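Local coordinates for peptidyl tryptophan dihydroxylase (PDB 7CTQ), which probably uses its flavin-adenine dinucleotide to dihydroxylate a peptidyl tryptophan, a step essential for biogenesis of the tryptophylquinone cofactor of quinohemoprotein amine dehydrogenase, at residues E157-L162 / L200-L205; L161-Q166 / C194-T199; G210-C215 / A237-R242; A217-S222 / D230-A235. All blocks are in the same frame, centred on the assembly; numbering follows the deposited sequence. Where two conformers were deposited one is given.

Contact 1: E157-L162 / L200-L205; sequences ETVSLL and LDAAGL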
# COMPACT_ATOMS: atom_id res chain seq x y z
N GLU A 157 -8.18 -15.88 -3.63
CA GLU A 157 -7.22 -15.87 -4.73
C GLU A 157 -7.79 -15.11 -5.92
O GLU A 157 -8.90 -15.39 -6.39
CB GLU A 157 -6.86 -17.29 -5.14
CG GLU A 157 -5.50 -17.38 -5.82
CD GLU A 157 -4.37 -16.97 -4.88
OE1 GLU A 157 -4.46 -17.26 -3.66
OE2 GLU A 157 -3.41 -16.34 -5.37
N THR A 158 -7.03 -14.13 -6.41
CA THR A 158 -7.55 -13.17 -7.37
C THR A 158 -6.53 -12.94 -8.48
O THR A 158 -5.33 -12.82 -8.21
CB THR A 158 -7.88 -11.84 -6.67
OG1 THR A 158 -8.74 -12.10 -5.55
CG2 THR A 158 -8.60 -10.90 -7.60
N VAL A 159 -7.00 -12.85 -9.72
CA VAL A 159 -6.14 -12.62 -10.87
C VAL A 159 -6.68 -11.43 -11.65
O VAL A 159 -7.89 -11.27 -11.82
CB VAL A 159 -6.02 -13.88 -11.77
CG1 VAL A 159 -5.28 -13.56 -13.05
CG2 VAL A 159 -5.26 -14.97 -11.04
N SER A 160 -5.77 -10.57 -12.10
CA SER A 160 -6.12 -9.46 -12.97
C SER A 160 -5.52 -9.77 -14.34
O SER A 160 -4.32 -9.99 -14.46
CB SER A 160 -5.60 -8.13 -12.40
OG SER A 160 -6.30 -7.80 -11.19
N LEU A 161 -6.38 -9.85 -15.35
CA LEU A 161 -5.96 -10.12 -16.73
C LEU A 161 -5.96 -8.81 -17.51
O LEU A 161 -6.94 -8.07 -17.48
CB LEU A 161 -6.88 -11.12 -17.41
CG LEU A 161 -7.16 -12.45 -16.71
CD1 LEU A 161 -8.20 -13.22 -17.50
CD2 LEU A 161 -5.88 -13.25 -16.55
N LEU A 162 -4.87 -8.55 -18.22
CA LEU A 162 -4.63 -7.25 -18.83
C LEU A 162 -4.45 -7.39 -20.34
O LEU A 162 -3.72 -8.26 -20.82
CB LEU A 162 -3.40 -6.60 -18.19
CG LEU A 162 -2.75 -5.51 -19.03
CD1 LEU A 162 -3.52 -4.22 -18.87
CD2 LEU A 162 -1.30 -5.33 -18.63
N LEU A 200 -10.77 -11.07 -11.50
CA LEU A 200 -11.61 -12.25 -11.38
C LEU A 200 -11.03 -13.17 -10.34
O LEU A 200 -9.86 -13.04 -9.95
CB LEU A 200 -11.71 -13.01 -12.72
CG LEU A 200 -12.08 -12.25 -13.99
CD1 LEU A 200 -11.48 -12.96 -15.19
CD2 LEU A 200 -13.59 -12.16 -14.09
N ASP A 201 -11.84 -14.12 -9.90
CA ASP A 201 -11.33 -15.23 -9.11
C ASP A 201 -10.36 -16.05 -9.94
O ASP A 201 -10.56 -16.27 -11.14
CB ASP A 201 -12.49 -16.10 -8.63
CG ASP A 201 -12.28 -16.62 -7.23
OD1 ASP A 201 -11.46 -17.56 -7.06
OD2 ASP A 201 -12.91 -16.08 -6.30
N ALA A 202 -9.27 -16.50 -9.30
CA ALA A 202 -8.27 -17.28 -10.03
C ALA A 202 -8.80 -18.62 -10.51
O ALA A 202 -8.28 -19.16 -11.49
CB ALA A 202 -7.02 -17.49 -9.17
N ALA A 203 -9.83 -19.16 -9.86
CA ALA A 203 -10.24 -20.55 -10.08
C ALA A 203 -10.99 -20.72 -11.40
O ALA A 203 -11.89 -19.94 -11.73
CB ALA A 203 -11.12 -21.03 -8.93
N GLY A 204 -10.64 -21.77 -12.14
CA GLY A 204 -11.36 -22.09 -13.36
C GLY A 204 -10.99 -21.26 -14.57
O GLY A 204 -11.59 -21.46 -15.64
N LEU A 205 -10.05 -20.32 -14.45
CA LEU A 205 -9.55 -19.61 -15.63
C LEU A 205 -8.87 -20.60 -16.57
O LEU A 205 -8.46 -21.69 -16.15
CB LEU A 205 -8.57 -18.52 -15.23
CG LEU A 205 -9.06 -17.40 -14.32
CD1 LEU A 205 -7.94 -16.40 -14.07
CD2 LEU A 205 -10.28 -16.72 -14.92
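Val159 and Leu200 pair their backbones at one end of two antiparallel strands. Val159 N gives its proton to Leu200 O at 2.9 Å, and Leu200 N returns one to Val159 O at 2.9 Å. The next pair toward the turn, Thr158 and Asp201, is non-hydrogen-bonded, and its side chains diverge.

The side chain of Val159 carries most of the apolar contact. Its CB lies 3.9 Å from CD1 of Leu205. CG1 stands anti to the backbone N (chi1 172°) and meets the same methyl; the two side chains run alongside with opposed directions. CG2 takes the other branch and ends 3.6 Å from CB of Ala202. That Ala202 methyl also touches CG of Glu157, at 3.7 Å.

The pairing belongs to the mixed sheet that reaches the flavin through Ser160, a residue of the FAD pocket. Strand 193-201 ends here. The chain then bends in a type II beta turn from Ala202 to Leu205, with Gly204 at positive phi. Ala202 N still reaches back to Glu157 O at 3.1 Å, but from above the carbonyl plane, 49° out of it.

The acids point to arginines elsewhere. Asp201 OD2 makes a salt bridge with Arg340, and Glu157 OE2 makes one with Arg154. On the side of the sheet that carries Val159, Leu161 and Leu200 cross at about a right angle, their CD1 methyls 4.0 Å apart, and Tyr214 of helix 208-220 packs on both.

Contact 2: L161-Q166 / C194-T199; sequences LLNVWQ and CYWQVT. With FAD (flavin-adenine dinucleotide), chain C.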
# COMPACT_ATOMS: atom_id res chain seq x y z
N LEU A 161 -6.38 -9.85 -15.35
CA LEU A 161 -5.96 -10.12 -16.73
C LEU A 161 -5.96 -8.81 -17.51
O LEU A 161 -6.94 -8.07 -17.48
CB LEU A 161 -6.88 -11.12 -17.41
CG LEU A 161 -7.16 -12.45 -16.71
CD1 LEU A 161 -8.20 -13.22 -17.50
CD2 LEU A 161 -5.88 -13.25 -16.55
N LEU A 162 -4.87 -8.55 -18.22
CA LEU A 162 -4.63 -7.25 -18.83
C LEU A 162 -4.45 -7.39 -20.34
O LEU A 162 -3.72 -8.26 -20.82
CB LEU A 162 -3.40 -6.60 -18.19
CG LEU A 162 -2.75 -5.51 -19.03
CD1 LEU A 162 -3.52 -4.22 -18.87
CD2 LEU A 162 -1.30 -5.33 -18.63
N ASN A 163 -5.12 -6.52 -21.10
CA ASN A 163 -4.88 -6.36 -22.53
C ASN A 163 -4.30 -4.97 -22.77
O ASN A 163 -4.80 -3.98 -22.21
CB ASN A 163 -6.16 -6.53 -23.35
CG ASN A 163 -6.47 -7.98 -23.67
OD1 ASN A 163 -7.63 -8.36 -23.75
ND2 ASN A 163 -5.43 -8.80 -23.89
N VAL A 164 -3.25 -4.90 -23.59
CA VAL A 164 -2.59 -3.64 -23.92
C VAL A 164 -2.46 -3.57 -25.44
O VAL A 164 -1.99 -4.53 -26.06
CB VAL A 164 -1.20 -3.54 -23.27
CG1 VAL A 164 -0.51 -2.27 -23.73
CG2 VAL A 164 -1.32 -3.55 -21.74
N TRP A 165 -2.86 -2.46 -26.03
CA TRP A 165 -2.79 -2.30 -27.48
C TRP A 165 -2.72 -0.81 -27.81
O TRP A 165 -2.81 0.05 -26.93
CB TRP A 165 -3.97 -2.98 -28.17
CG TRP A 165 -5.29 -2.34 -27.91
CD1 TRP A 165 -5.98 -1.53 -28.77
CD2 TRP A 165 -6.09 -2.46 -26.74
NE1 TRP A 165 -7.17 -1.14 -28.20
CE2 TRP A 165 -7.26 -1.69 -26.95
CE3 TRP A 165 -5.94 -3.13 -25.52
CZ2 TRP A 165 -8.27 -1.58 -25.98
CZ3 TRP A 165 -6.94 -3.02 -24.56
CH2 TRP A 165 -8.09 -2.25 -24.80
N GLN A 166 -2.58 -0.52 -29.10
CA GLN A 166 -2.42 0.83 -29.61
C GLN A 166 -3.63 1.24 -30.44
O GLN A 166 -4.15 0.44 -31.22
CB GLN A 166 -1.14 0.94 -30.45
CG GLN A 166 -0.85 2.33 -31.00
CD GLN A 166 -0.40 3.32 -29.94
OE1 GLN A 166 0.48 3.01 -29.13
NE2 GLN A 166 -1.00 4.50 -29.93
N CYS A 194 -3.71 1.96 -25.03
CA CYS A 194 -4.95 1.46 -24.47
C CYS A 194 -4.66 0.34 -23.48
O CYS A 194 -3.69 -0.41 -23.62
CB CYS A 194 -5.89 0.95 -25.55
SG CYS A 194 -6.43 2.25 -26.66
N TYR A 195 -5.55 0.24 -22.49
CA TYR A 195 -5.38 -0.59 -21.31
C TYR A 195 -6.74 -1.18 -20.94
O TYR A 195 -7.73 -0.45 -20.91
CB TYR A 195 -4.81 0.25 -20.15
CG TYR A 195 -4.50 -0.50 -18.87
CD1 TYR A 195 -3.18 -0.78 -18.51
CD2 TYR A 195 -5.50 -0.88 -17.99
CE1 TYR A 195 -2.88 -1.44 -17.32
CE2 TYR A 195 -5.21 -1.54 -16.81
CZ TYR A 195 -3.90 -1.82 -16.49
OH TYR A 195 -3.62 -2.49 -15.31
N TRP A 196 -6.78 -2.48 -20.68
CA TRP A 196 -8.00 -3.09 -20.15
C TRP A 196 -7.59 -4.22 -19.22
O TRP A 196 -6.76 -5.06 -19.58
CB TRP A 196 -8.90 -3.61 -21.28
CG TRP A 196 -10.16 -4.34 -20.85
CD1 TRP A 196 -11.40 -3.79 -20.66
CD2 TRP A 196 -10.30 -5.74 -20.62
NE1 TRP A 196 -12.30 -4.78 -20.32
CE2 TRP A 196 -11.65 -5.98 -20.29
CE3 TRP A 196 -9.41 -6.83 -20.66
CZ2 TRP A 196 -12.13 -7.26 -20.00
CZ3 TRP A 196 -9.89 -8.09 -20.36
CH2 TRP A 196 -11.23 -8.29 -20.04
N GLN A 197 -8.18 -4.22 -18.03
CA GLN A 197 -7.76 -5.13 -16.97
C GLN A 197 -8.99 -5.60 -16.23
O GLN A 197 -9.76 -4.79 -15.70
CB GLN A 197 -6.76 -4.44 -16.03
CG GLN A 197 -6.84 -4.84 -14.58
CD GLN A 197 -6.32 -3.74 -13.68
OE1 GLN A 197 -5.15 -3.34 -13.78
NE2 GLN A 197 -7.19 -3.23 -12.81
N VAL A 198 -9.20 -6.91 -16.23
CA VAL A 198 -10.38 -7.49 -15.60
C VAL A 198 -9.89 -8.29 -14.41
O VAL A 198 -8.85 -8.96 -14.47
CB VAL A 198 -11.21 -8.34 -16.57
CG1 VAL A 198 -10.46 -9.62 -16.97
CG2 VAL A 198 -12.56 -8.66 -15.95
N THR A 199 -10.62 -8.17 -13.31
CA THR A 199 -10.24 -8.78 -12.04
C THR A 199 -11.26 -9.87 -11.74
O THR A 199 -12.47 -9.61 -11.77
CB THR A 199 -10.18 -7.73 -10.94
OG1 THR A 199 -9.12 -6.82 -11.24
CG2 THR A 199 -9.93 -8.38 -9.57
PA FAD C . 6.46 -1.63 -7.32
O1A FAD C . 5.79 -0.37 -7.70
O2A FAD C . 5.93 -2.85 -8.06
O5B FAD C . 8.00 -1.43 -7.43
C5B FAD C . 8.90 -2.56 -7.51
C4B FAD C . 10.08 -2.11 -8.33
O4B FAD C . 11.12 -3.11 -8.25
C3B FAD C . 9.80 -1.88 -9.82
O3B FAD C . 10.52 -0.75 -10.29
C2B FAD C . 10.28 -3.19 -10.46
O2B FAD C . 10.74 -3.03 -11.80
C1B FAD C . 11.46 -3.54 -9.56
N9A FAD C . 11.86 -4.94 -9.50
C8A FAD C . 11.08 -6.06 -9.51
N7A FAD C . 11.74 -7.19 -9.44
C5A FAD C . 13.06 -6.78 -9.42
C6A FAD C . 14.28 -7.48 -9.37
N6A FAD C . 14.37 -8.81 -9.33
N1A FAD C . 15.43 -6.77 -9.35
C2A FAD C . 15.36 -5.43 -9.39
N3A FAD C . 14.26 -4.67 -9.44
C4A FAD C . 13.14 -5.40 -9.45
N1 FAD C . -2.30 1.30 -7.46
C2 FAD C . -2.89 2.51 -7.69
O2 FAD C . -2.60 3.51 -7.03
N3 FAD C . -3.83 2.64 -8.69
C4 FAD C . -4.26 1.63 -9.54
O4 FAD C . -5.09 1.87 -10.41
C4X FAD C . -3.62 0.35 -9.29
N5 FAD C . -3.98 -0.66 -10.04
C5X FAD C . -3.38 -1.89 -9.81
C6 FAD C . -3.75 -2.98 -10.59
C7 FAD C . -3.18 -4.24 -10.38
C7M FAD C . -3.60 -5.39 -11.25
C8 FAD C . -2.23 -4.41 -9.36
C8M FAD C . -1.60 -5.75 -9.12
C9 FAD C . -1.86 -3.32 -8.58
C9A FAD C . -2.43 -2.07 -8.79
N10 FAD C . -2.06 -0.95 -8.02
C10 FAD C . -2.66 0.28 -8.23
C1' FAD C . -1.11 -1.09 -6.91
C2' FAD C . 0.27 -0.53 -7.20
O2' FAD C . 0.79 -1.01 -8.44
C3' FAD C . 1.20 -0.94 -6.06
O3' FAD C . 0.53 -0.66 -4.84
C4' FAD C . 2.56 -0.24 -6.02
O4' FAD C . 3.12 -0.13 -7.33
C5' FAD C . 3.51 -0.96 -5.10
O5' FAD C . 4.69 -0.17 -4.94
P FAD C . 6.07 -0.82 -4.63
O1P FAD C . 5.91 -1.57 -3.29
O2P FAD C . 7.16 0.18 -4.70
O3P FAD C . 6.22 -1.91 -5.77
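Cys194 sets its CB squarely over the indole of Trp165, 3.5 Å from the centroid of the six-membered ring in a CH-pi contact. Its SG lies obliquely to the five-membered ring, 4.2 Å from that centroid. The two residues are a hydrogen-bonded pair of antiparallel strands 158-166 and 193-201, in the mixed sheet beside the flavin. The short strand axes run at 169° to each other. Six backbone bonds join them, through Leu161 and Val198, Asn163 and Trp196, and Trp165 and Cys194. The longest is Trp165 N to Cys194 O, 3.3 Å.

Trp165 CG sits between the backbone N and the carbonyl carbon (chi1 68°), which lays the indole across the neighbouring strand. CB of Trp196 meets the indole edge. Arg219 adds a cation-pi contact, and NE1 bonds to Ala231 O. An alanine in place of Trp165 would probably leave Arg219 without its aromatic partner, Ala231 O without its donor and a gap beside Cys194.

Leu162 and Tyr195 meet on the other side of the sheet. In the conformer given for Tyr195, CD1 of the leucine stands over the phenol face, a fit that is tentative because the tyrosine has a second conformer. Gln197, also on this side, turns toward the cofactor, and its OE1 comes within 3.5 Å of FAD C6.

Contact 3: G210-C215 / A237-R242; sequences GLADYC and AEVHAR. With FAD (flavin-adenine dinucleotide), chain C.
Val239 points at helix 210-215 and makes most of the contact. Its two methyls divide the work, and this is the close part. CG1 stands anti to the backbone N (chi1 -167°) and meets CB of Leu211 and SG of Cys215, each at 4.1 Å. CG2 touches CA and CB of Ala212, both at 3.9 Å, on the solvent side. The buried side is that of Cys215, which also packs on Leu161 and Asn163 of strand 158-166.

This is a helix lying across a sheet. The axes of helix 210-215 and strand 238-242 cross at 102°, with 8.7 Å at closest approach. The looser part lies at exposed Ala241, whose CB is 4.3 Å from CD1 of Leu211.

The other side of the strand faces away from the helix. There His240 NE2 gives an almost straight bond to the anti lone pair of Glu238 OE1. Farther along, Arg242 bends at chi2 and chi3 and lays a face of its guanidinium against the flavin, with methyl C7M over that face and NH1 3.2 Å from C7. A serine at Arg242 would probably leave this end of the isoalloxazine without its flat cationic cover.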
# COMPACT_ATOMS: atom_id res chain seq x y z
N GLY A 210 -5.22 -20.40 -23.46
CA GLY A 210 -6.59 -19.95 -23.62
C GLY A 210 -6.88 -18.51 -23.22
O GLY A 210 -8.01 -18.05 -23.42
N LEU A 211 -5.87 -17.79 -22.70
CA LEU A 211 -6.10 -16.48 -22.11
C LEU A 211 -6.44 -15.42 -23.15
O LEU A 211 -7.30 -14.56 -22.91
CB LEU A 211 -4.87 -16.03 -21.32
CG LEU A 211 -4.62 -16.79 -20.02
CD1 LEU A 211 -3.39 -16.23 -19.32
CD2 LEU A 211 -5.85 -16.73 -19.12
N ALA A 212 -5.76 -15.46 -24.31
CA ALA A 212 -6.01 -14.45 -25.34
C ALA A 212 -7.46 -14.49 -25.81
O ALA A 212 -8.13 -13.46 -25.86
CB ALA A 212 -5.06 -14.67 -26.52
N ASP A 213 -7.97 -15.69 -26.13
CA ASP A 213 -9.37 -15.84 -26.53
C ASP A 213 -10.32 -15.44 -25.42
O ASP A 213 -11.42 -14.93 -25.68
CB ASP A 213 -9.66 -17.28 -26.94
CG ASP A 213 -9.12 -17.62 -28.31
OD1 ASP A 213 -9.04 -16.71 -29.16
OD2 ASP A 213 -8.81 -18.79 -28.54
N TYR A 214 -9.95 -15.76 -24.18
CA TYR A 214 -10.80 -15.43 -23.04
C TYR A 214 -10.95 -13.92 -22.89
O TYR A 214 -12.06 -13.41 -22.77
CB TYR A 214 -10.20 -16.06 -21.78
CG TYR A 214 -11.06 -15.91 -20.55
CD1 TYR A 214 -12.02 -16.87 -20.23
CD2 TYR A 214 -10.92 -14.81 -19.72
CE1 TYR A 214 -12.81 -16.73 -19.09
CE2 TYR A 214 -11.70 -14.66 -18.58
CZ TYR A 214 -12.65 -15.62 -18.28
OH TYR A 214 -13.42 -15.47 -17.15
N CYS A 215 -9.83 -13.20 -22.92
CA CYS A 215 -9.88 -11.75 -22.83
C CYS A 215 -10.61 -11.13 -24.02
O CYS A 215 -11.38 -10.17 -23.85
CB CYS A 215 -8.46 -11.19 -22.74
SG CYS A 215 -7.72 -11.51 -21.11
N ALA A 237 -3.80 -7.78 -29.33
CA ALA A 237 -3.46 -7.12 -28.07
C ALA A 237 -2.56 -8.01 -27.22
O ALA A 237 -2.77 -9.23 -27.14
CB ALA A 237 -4.73 -6.77 -27.29
N GLU A 238 -1.54 -7.42 -26.61
CA GLU A 238 -0.77 -8.14 -25.60
C GLU A 238 -1.70 -8.64 -24.50
O GLU A 238 -2.72 -8.01 -24.19
CB GLU A 238 0.30 -7.25 -24.99
CG GLU A 238 1.02 -6.35 -25.98
CD GLU A 238 1.95 -5.37 -25.28
OE1 GLU A 238 2.25 -5.59 -24.09
OE2 GLU A 238 2.39 -4.39 -25.92
N VAL A 239 -1.37 -9.80 -23.93
CA VAL A 239 -2.14 -10.43 -22.86
C VAL A 239 -1.19 -10.69 -21.70
O VAL A 239 -0.13 -11.30 -21.88
CB VAL A 239 -2.80 -11.75 -23.31
CG1 VAL A 239 -3.82 -12.20 -22.28
CG2 VAL A 239 -3.46 -11.61 -24.66
N HIS A 240 -1.58 -10.22 -20.51
CA HIS A 240 -0.78 -10.41 -19.30
C HIS A 240 -1.70 -10.80 -18.15
O HIS A 240 -2.84 -10.34 -18.07
CB HIS A 240 -0.01 -9.15 -18.90
CG HIS A 240 0.87 -8.59 -19.97
ND1 HIS A 240 2.21 -8.92 -20.09
CD2 HIS A 240 0.62 -7.70 -20.96
CE1 HIS A 240 2.73 -8.27 -21.11
NE2 HIS A 240 1.79 -7.52 -21.65
N ALA A 241 -1.18 -11.65 -17.27
CA ALA A 241 -1.92 -12.11 -16.10
C ALA A 241 -1.14 -11.73 -14.84
O ALA A 241 0.05 -12.03 -14.74
CB ALA A 241 -2.18 -13.61 -16.19
N ARG A 242 -1.81 -11.05 -13.91
CA ARG A 242 -1.21 -10.57 -12.67
C ARG A 242 -1.94 -11.18 -11.49
O ARG A 242 -3.18 -11.11 -11.42
CB ARG A 242 -1.27 -9.04 -12.56
CG ARG A 242 -0.49 -8.28 -13.62
CD ARG A 242 0.05 -6.93 -13.09
NE ARG A 242 -0.54 -5.79 -13.80
CZ ARG A 242 -0.80 -4.60 -13.27
NH1 ARG A 242 -0.47 -4.33 -12.00
NH2 ARG A 242 -1.35 -3.64 -14.01
PA FAD C . 6.46 -1.63 -7.32
O1A FAD C . 5.79 -0.37 -7.70
O2A FAD C . 5.93 -2.85 -8.06
O5B FAD C . 8.00 -1.43 -7.43
C5B FAD C . 8.90 -2.56 -7.51
C4B FAD C . 10.08 -2.11 -8.33
O4B FAD C . 11.12 -3.11 -8.25
C3B FAD C . 9.80 -1.88 -9.82
O3B FAD C . 10.52 -0.75 -10.29
C2B FAD C . 10.28 -3.19 -10.46
O2B FAD C . 10.74 -3.03 -11.80
C1B FAD C . 11.46 -3.54 -9.56
N9A FAD C . 11.86 -4.94 -9.50
C8A FAD C . 11.08 -6.06 -9.51
N7A FAD C . 11.74 -7.19 -9.44
C5A FAD C . 13.06 -6.78 -9.42
C6A FAD C . 14.28 -7.48 -9.37
N6A FAD C . 14.37 -8.81 -9.33
N1A FAD C . 15.43 -6.77 -9.35
C2A FAD C . 15.36 -5.43 -9.39
N3A FAD C . 14.26 -4.67 -9.44
C4A FAD C . 13.14 -5.40 -9.45
N1 FAD C . -2.30 1.30 -7.46
C2 FAD C . -2.89 2.51 -7.69
O2 FAD C . -2.60 3.51 -7.03
N3 FAD C . -3.83 2.64 -8.69
C4 FAD C . -4.26 1.63 -9.54
O4 FAD C . -5.09 1.87 -10.41
C4X FAD C . -3.62 0.35 -9.29
N5 FAD C . -3.98 -0.66 -10.04
C5X FAD C . -3.38 -1.89 -9.81
C6 FAD C . -3.75 -2.98 -10.59
C7 FAD C . -3.18 -4.24 -10.38
C7M FAD C . -3.60 -5.39 -11.25
C8 FAD C . -2.23 -4.41 -9.36
C8M FAD C . -1.60 -5.75 -9.12
C9 FAD C . -1.86 -3.32 -8.58
C9A FAD C . -2.43 -2.07 -8.79
N10 FAD C . -2.06 -0.95 -8.02
C10 FAD C . -2.66 0.28 -8.23
C1' FAD C . -1.11 -1.09 -6.91
C2' FAD C . 0.27 -0.53 -7.20
O2' FAD C . 0.79 -1.01 -8.44
C3' FAD C . 1.20 -0.94 -6.06
O3' FAD C . 0.53 -0.66 -4.84
C4' FAD C . 2.56 -0.24 -6.02
O4' FAD C . 3.12 -0.13 -7.33
C5' FAD C . 3.51 -0.96 -5.10
O5' FAD C . 4.69 -0.17 -4.94
P FAD C . 6.07 -0.82 -4.63
O1P FAD C . 5.91 -1.57 -3.29
O2P FAD C . 7.16 0.18 -4.70
O3P FAD C . 6.22 -1.91 -5.77

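Contact 4: A217-S222 / D230-A235; sequences ARRADS and DARALA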
# COMPACT_ATOMS: atom_id res chain seq x y z
N ALA A 217 -13.03 -12.33 -25.87
CA ALA A 217 -14.48 -12.47 -25.75
C ALA A 217 -15.06 -11.51 -24.72
O ALA A 217 -16.16 -10.96 -24.92
CB ALA A 217 -14.86 -13.91 -25.43
N ARG A 218 -14.36 -11.31 -23.59
CA ARG A 218 -14.86 -10.39 -22.57
C ARG A 218 -14.86 -8.95 -23.06
O ARG A 218 -15.84 -8.21 -22.86
CB ARG A 218 -14.03 -10.52 -21.28
CG ARG A 218 -14.45 -11.71 -20.42
CD ARG A 218 -13.97 -11.55 -18.98
NE ARG A 218 -14.27 -12.72 -18.17
CZ ARG A 218 -15.30 -12.81 -17.34
NH1 ARG A 218 -16.14 -11.80 -17.17
NH2 ARG A 218 -15.49 -13.94 -16.67
N ARG A 219 -13.78 -8.52 -23.72
CA ARG A 219 -13.76 -7.17 -24.29
C ARG A 219 -14.82 -7.01 -25.37
O ARG A 219 -15.51 -5.98 -25.43
CB ARG A 219 -12.37 -6.85 -24.85
CG ARG A 219 -11.32 -6.69 -23.77
CD ARG A 219 -9.94 -6.66 -24.37
NE ARG A 219 -9.81 -5.52 -25.24
CZ ARG A 219 -9.05 -5.48 -26.33
NH1 ARG A 219 -8.32 -6.52 -26.70
NH2 ARG A 219 -9.04 -4.37 -27.03
N ALA A 220 -14.99 -8.03 -26.22
CA ALA A 220 -16.02 -7.96 -27.26
C ALA A 220 -17.42 -7.87 -26.69
O ALA A 220 -18.34 -7.41 -27.37
CB ALA A 220 -15.91 -9.17 -28.18
N ASP A 221 -17.63 -8.31 -25.45
CA ASP A 221 -18.95 -8.32 -24.86
C ASP A 221 -19.29 -7.02 -24.15
O ASP A 221 -20.42 -6.89 -23.65
CB ASP A 221 -19.09 -9.50 -23.89
CG ASP A 221 -19.11 -10.86 -24.60
OD1 ASP A 221 -19.07 -10.90 -25.86
OD2 ASP A 221 -19.17 -11.89 -23.90
N SER A 222 -18.38 -6.06 -24.10
CA SER A 222 -18.56 -4.87 -23.28
C SER A 222 -18.93 -3.67 -24.14
O SER A 222 -18.13 -3.25 -24.99
CB SER A 222 -17.29 -4.56 -22.48
OG SER A 222 -17.40 -3.30 -21.85
N ASP A 230 -12.08 2.93 -30.34
CA ASP A 230 -12.43 2.74 -31.74
C ASP A 230 -11.77 1.47 -32.29
O ASP A 230 -12.46 0.55 -32.75
CB ASP A 230 -12.02 3.97 -32.56
CG ASP A 230 -12.39 5.27 -31.85
OD1 ASP A 230 -13.47 5.34 -31.24
OD2 ASP A 230 -11.58 6.22 -31.90
N ALA A 231 -10.44 1.41 -32.23
CA ALA A 231 -9.71 0.19 -32.53
C ALA A 231 -9.52 -0.62 -31.25
O ALA A 231 -9.02 -0.09 -30.25
CB ALA A 231 -8.35 0.51 -33.14
N ARG A 232 -9.90 -1.90 -31.28
CA ARG A 232 -9.81 -2.75 -30.11
C ARG A 232 -8.68 -3.77 -30.16
O ARG A 232 -8.28 -4.28 -29.10
CB ARG A 232 -11.15 -3.48 -29.90
CG ARG A 232 -12.29 -2.54 -29.51
CD ARG A 232 -13.61 -3.28 -29.52
NE ARG A 232 -14.05 -3.56 -30.89
CZ ARG A 232 -15.10 -4.31 -31.20
NH1 ARG A 232 -15.83 -4.88 -30.25
NH2 ARG A 232 -15.42 -4.51 -32.48
N ALA A 233 -8.12 -4.05 -31.34
CA ALA A 233 -7.05 -5.04 -31.50
C ALA A 233 -7.37 -6.34 -30.76
O ALA A 233 -6.56 -6.88 -30.01
CB ALA A 233 -5.71 -4.48 -31.05
N LEU A 234 -8.58 -6.86 -31.00
CA LEU A 234 -9.05 -8.03 -30.28
C LEU A 234 -8.15 -9.23 -30.48
O LEU A 234 -8.02 -10.06 -29.57
CB LEU A 234 -10.48 -8.34 -30.71
CG LEU A 234 -11.52 -7.32 -30.23
CD1 LEU A 234 -12.90 -7.59 -30.81
CD2 LEU A 234 -11.59 -7.30 -28.70
N ALA A 235 -7.50 -9.36 -31.64
CA ALA A 235 -6.65 -10.52 -31.85
C ALA A 235 -5.20 -10.29 -31.41
O ALA A 235 -4.57 -11.22 -30.88
CB ALA A 235 -6.67 -10.94 -33.32
O HOH W 1 -8.27 -9.27 -26.91
O HOH W 2 -16.28 -4.24 -27.54
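Leu234 packs its methyls against helix 217-220 and its arginine, and these are the apolar contacts. CD1 lies 4.3 Å from CB of Ala220. CD2 sits over the centre of one face of the Arg219 guanidinium, 3.9 Å from CZ. The side chains of the leucine and the arginine run antiparallel here. CD1, the other methyl, lies over a face of the Arg232 guanidinium, so one leucine touches both flat cations.

Polar contacts gather at the edge of the Arg219 guanidinium. Arg219 bends at chi3 (63°), and this turns its head toward the loop carbonyls. Ala233 O lies in the guanidinium plane at the edge, though NH1 is 3.8 Å away. Arg232 O also lies at the edge, but its approach to NH2 is too short in the model to be relied on.

Two waters complete the join. Water 1 accepts a weak bond from Arg219 NH1 and donates to Leu234 O, the water oxygen 2.8 Å from that atom. Water 2 accepts from Arg232 NH1 at 2.8 Å and donates to Arg219 O at 2.8 Å, with a weak bond to Ser222 O. It therefore ties the loop to the end of helix 208-220.

Ser222 is the N-cap of helix 223-228, with its OG bonded to Val225 N.

Arg219 NH2 and Arg232 NE stay 6.4 Å apart. Each arginine has a water at its NH1, and Arg219 also has carbonyl oxygens near its edge; this would probably ease the nearness of like charges.

From the N terminus, strand 158-166 comes first and opens both contact 1 and contact 2. Strand 193-201 returns antiparallel to it. Contact 2 closes the shorter loop, within the longer one closed by contact 1, and Ser160 OG bonds to Thr199 OG1 where they adjoin. Helix 208-220 follows, and its first half opens contact 3. Its second half opens contact 4, which closes first, at the loop 230-235. Contact 3 closes later, on strand 238-243, and so encloses contact 4. That strand flanks 158-166 on the side away from 193-201. The four contacts thus join three neighbouring strands, the helix across them and the loop beyond it, with contacts 2 and 3 both reaching FAD.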